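Local atomic coordinates of alpha-L-arabinosidase (Xanthomonas axonopodis pv. citri, PDB entry 6D25), a protein that probably hydrolyses alpha-L-arabinofuranosyl side groups from arabinoxylans as a GH51 arabinofuranosidase, coping with internally di-substituted xylose units. Residues Y105-G110 against S177-E182. Numbering follows the deposited sequence.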
ATOM      1  N   TYR A 105      -3.161  12.985  -8.101  1.00 16.98           N
ATOM      2  CA  TYR A 105      -4.152  13.098  -9.186  1.00 15.89           C
ATOM      3  C   TYR A 105      -4.897  11.775  -9.392  1.00 15.64           C
ATOM      4  O   TYR A 105      -4.282  10.721  -9.351  1.00 15.10           O
ATOM      5  CB  TYR A 105      -3.434  13.462 -10.476  1.00 15.21           C
ATOM      6  CG  TYR A 105      -4.303  13.683 -11.688  1.00 14.81           C
ATOM      7  CD1 TYR A 105      -5.232  14.713 -11.722  1.00 15.28           C
ATOM      8  CD2 TYR A 105      -4.148  12.920 -12.837  1.00 14.81           C
ATOM      9  CE1 TYR A 105      -6.005  14.950 -12.844  1.00 14.95           C
ATOM     10  CE2 TYR A 105      -4.889  13.176 -13.975  1.00 14.76           C
ATOM     11  CZ  TYR A 105      -5.808  14.198 -13.986  1.00 14.89           C
ATOM     12  OH  TYR A 105      -6.543  14.443 -15.116  1.00 15.16           O
ATOM     13  N   HIS A 106      -6.202  11.879  -9.629  1.00 15.56           N
ATOM     14  CA  HIS A 106      -7.057  10.740  -9.941  1.00 16.53           C
ATOM     15  C   HIS A 106      -7.566  10.949 -11.364  1.00 16.32           C
ATOM     16  O   HIS A 106      -8.419  11.853 -11.578  1.00 16.23           O
ATOM     17  CB  HIS A 106      -8.146  10.593  -8.878  1.00 18.18           C
ATOM     18  CG  HIS A 106      -7.522  10.387  -7.541  1.00 19.89           C
ATOM     19  ND1 HIS A 106      -6.948   9.179  -7.206  1.00 21.46           N
ATOM     20  CD2 HIS A 106      -7.228  11.229  -6.532  1.00 22.14           C
ATOM     21  CE1 HIS A 106      -6.316   9.281  -6.057  1.00 22.24           C
ATOM     22  NE2 HIS A 106      -6.494  10.517  -5.594  1.00 21.99           N
ATOM     23  N   TRP A 107      -7.072  10.134 -12.300  1.00 15.78           N
ATOM     24  CA  TRP A 107      -7.319  10.370 -13.722  1.00 15.89           C
ATOM     25  C   TRP A 107      -8.820  10.428 -14.056  1.00 16.01           C
ATOM     26  O   TRP A 107      -9.208  11.133 -14.990  1.00 14.94           O
ATOM     27  CB  TRP A 107      -6.590   9.315 -14.568  1.00 16.70           C
ATOM     28  CG  TRP A 107      -7.183   7.953 -14.515  1.00 16.93           C
ATOM     29  CD1 TRP A 107      -6.857   6.947 -13.662  1.00 17.53           C
ATOM     30  CD2 TRP A 107      -8.207   7.438 -15.381  1.00 18.05           C
ATOM     31  NE1 TRP A 107      -7.607   5.845 -13.934  1.00 18.03           N
ATOM     32  CE2 TRP A 107      -8.443   6.107 -14.986  1.00 18.25           C
ATOM     33  CE3 TRP A 107      -8.906   7.950 -16.481  1.00 17.95           C
ATOM     34  CZ2 TRP A 107      -9.393   5.298 -15.622  1.00 18.94           C
ATOM     35  CZ3 TRP A 107      -9.838   7.149 -17.114  1.00 18.12           C
ATOM     36  CH2 TRP A 107     -10.063   5.846 -16.702  1.00 18.89           C
ATOM     37  N   ARG A 108      -9.662   9.698 -13.323  1.00 17.11           N
ATOM     38  CA  ARG A 108     -11.098   9.692 -13.654  1.00 18.52           C
ATOM     39  C   ARG A 108     -11.718  11.065 -13.399  1.00 18.09           C
ATOM     40  O   ARG A 108     -12.767  11.373 -13.989  1.00 18.79           O
ATOM     41  CB  ARG A 108     -11.857   8.616 -12.869  1.00 20.77           C
ATOM     42  CG  ARG A 108     -11.579   7.206 -13.365  1.00 22.77           C
ATOM     43  CD  ARG A 108     -12.669   6.268 -12.856  1.00 25.22           C
ATOM     44  NE  ARG A 108     -13.036   5.261 -13.815  1.00 28.43           N
ATOM     45  CZ  ARG A 108     -13.704   5.435 -14.957  1.00 27.81           C
ATOM     46  NH1 ARG A 108     -14.356   6.537 -15.300  1.00 28.85           N
ATOM     47  NH2 ARG A 108     -13.704   4.419 -15.773  1.00 29.50           N
ATOM     48  N   ASP A 109     -11.092  11.877 -12.566  1.00 17.39           N
ATOM     49  CA  ASP A 109     -11.570  13.233 -12.294  1.00 17.61           C
ATOM     50  C   ASP A 109     -11.468  14.100 -13.557  1.00 17.29           C
ATOM     51  O   ASP A 109     -12.094  15.145 -13.644  1.00 18.13           O
ATOM     52  CB  ASP A 109     -10.785  13.894 -11.168  1.00 17.99           C
ATOM     53  CG  ASP A 109     -11.013  13.287  -9.778  1.00 19.85           C
ATOM     54  OD1 ASP A 109     -11.992  12.554  -9.599  1.00 20.06           O
ATOM     55  OD2 ASP A 109     -10.198  13.564  -8.865  1.00 20.95           O
ATOM     56  N   GLY A 110     -10.631  13.710 -14.509  1.00 16.53           N
ATOM     57  CA  GLY A 110     -10.364  14.523 -15.668  1.00 16.49           C
ATOM     58  C   GLY A 110     -10.924  13.983 -16.977  1.00 16.22           C
ATOM     59  O   GLY A 110     -10.478  14.430 -18.044  1.00 15.80           O
ATOM     60  N   SER A 177     -13.034  -3.291 -24.898  1.00 22.15           N
ATOM     61  CA  SER A 177     -13.216  -3.302 -23.478  1.00 20.92           C
ATOM     62  C   SER A 177     -14.024  -2.067 -23.033  1.00 20.17           C
ATOM     63  O   SER A 177     -14.089  -1.047 -23.723  1.00 18.53           O
ATOM     64  CB  SER A 177     -11.849  -3.348 -22.807  1.00 20.50           C
ATOM     65  OG  SER A 177     -11.231  -2.045 -22.781  1.00 20.57           O
ATOM     66  N   SER A 178     -14.609  -2.150 -21.848  1.00 20.48           N
ATOM     67  CA  SER A 178     -15.406  -1.069 -21.303  1.00 20.82           C
ATOM     68  C   SER A 178     -14.578   0.220 -21.178  1.00 19.13           C
ATOM     69  O   SER A 178     -15.120   1.295 -21.443  1.00 18.07           O
ATOM     70  CB  SER A 178     -16.021  -1.442 -19.980  1.00 21.92           C
ATOM     71  OG  SER A 178     -17.027  -2.411 -20.224  1.00 23.77           O
ATOM     72  N   LEU A 179     -13.319   0.122 -20.741  1.00 18.63           N
ATOM     73  CA  LEU A 179     -12.516   1.327 -20.589  1.00 18.59           C
ATOM     74  C   LEU A 179     -12.189   1.909 -21.979  1.00 17.62           C
ATOM     75  O   LEU A 179     -12.241   3.133 -22.162  1.00 17.32           O
ATOM     76  CB  LEU A 179     -11.236   1.020 -19.800  1.00 19.41           C
ATOM     77  CG  LEU A 179     -11.415   0.917 -18.287  1.00 20.66           C
ATOM     78  CD1 LEU A 179     -10.211   0.213 -17.617  1.00 20.82           C
ATOM     79  CD2 LEU A 179     -11.593   2.314 -17.687  1.00 21.29           C
ATOM     80  N   ALA A 180     -11.866   1.075 -22.950  1.00 16.99           N
ATOM     81  CA  ALA A 180     -11.618   1.577 -24.299  1.00 17.04           C
ATOM     82  C   ALA A 180     -12.897   2.226 -24.853  1.00 17.52           C
ATOM     83  O   ALA A 180     -12.835   3.254 -25.500  1.00 17.67           O
ATOM     84  CB  ALA A 180     -11.150   0.466 -25.213  1.00 17.17           C
ATOM     85  N   ASN A 181     -14.049   1.619 -24.612  1.00 17.74           N
ATOM     86  CA  ASN A 181     -15.299   2.155 -25.121  1.00 18.60           C
ATOM     87  C   ASN A 181     -15.663   3.483 -24.422  1.00 18.53           C
ATOM     88  O   ASN A 181     -16.361   4.310 -24.990  1.00 18.34           O
ATOM     89  CB  ASN A 181     -16.425   1.160 -24.978  1.00 19.81           C
ATOM     90  CG  ASN A 181     -16.282  -0.034 -25.905  1.00 21.04           C
ATOM     91  OD1 ASN A 181     -15.526   0.001 -26.864  1.00 22.61           O
ATOM     92  ND2 ASN A 181     -17.065  -1.065 -25.678  1.00 21.90           N
ATOM     93  N   GLU A 182     -15.224   3.663 -23.191  1.00 18.36           N
ATOM     94  CA  GLU A 182     -15.418   4.888 -22.476  1.00 19.34           C
ATOM     95  C   GLU A 182     -14.578   6.013 -23.117  1.00 18.03           C
ATOM     96  O   GLU A 182     -15.079   7.135 -23.309  1.00 17.25           O
ATOM     97  CB  GLU A 182     -15.091   4.686 -20.994  1.00 21.46           C
ATOM     98  CG  GLU A 182     -15.469   5.875 -20.153  1.00 24.73           C
ATOM     99  CD  GLU A 182     -15.204   5.706 -18.659  1.00 28.41           C
ATOM    100  OE1 GLU A 182     -14.873   4.579 -18.220  1.00 31.09           O
ATOM    101  OE2 GLU A 182     -15.425   6.719 -17.935  1.00 30.71           O
TER
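A two-pronged salt bridge between R108 and E182 ties the loop that follows strand 93-96, the second strand of the catalytic (beta/alpha)8 barrel, to helix 178-185, at the periphery of the chain. The approach is end-on: R108 NH1 lies 2.8 Å from E182 OE2 and NH2 2.7 Å from E182 OE1, each nitrogen serving its own oxygen on the syn side. Both bonds are nearly straight, and the guanidinium and carboxylate planes are only 20° apart, so the two flat groups are nearly coplanar, as in a bidentate end-on arginine-carboxylate pair. E182 is extended beyond CG, which lies anti to the backbone N (chi1 -171°), whereas R108 bends at chi3 to bring its end round.

R108 CG stands 3.6 Å above one face of the W107 indole, toward its rim, and the guanidinium in turn has W107 CH2 against one of its faces, near its rim. L179 completes the group. Its CD2 methyl meets the edge of the indole, 4.0 Å from W107 CH2, and comes within 3.5 Å of R108 NH2 at an oblique angle. Helix 161-172 backs this cluster, W167 stacking on the W107 ring and Y170 touching both W107 and E182. At the start of helix 178-185, S177 OG caps the backbone N of A180 at 3.2 Å, and S178 OG bonds to I119 N of a neighbouring subunit, which places this helix at a trimer interface.

With R108 exposed and E182 partly so, the ion pair lies toward solvent beside a buried Trp-Leu contact; its two bonds, in the guanidinium plane but tilted from that of the carboxylate, restrict rotation of both charged groups and would be expected to stabilise the carboxylate form of E182.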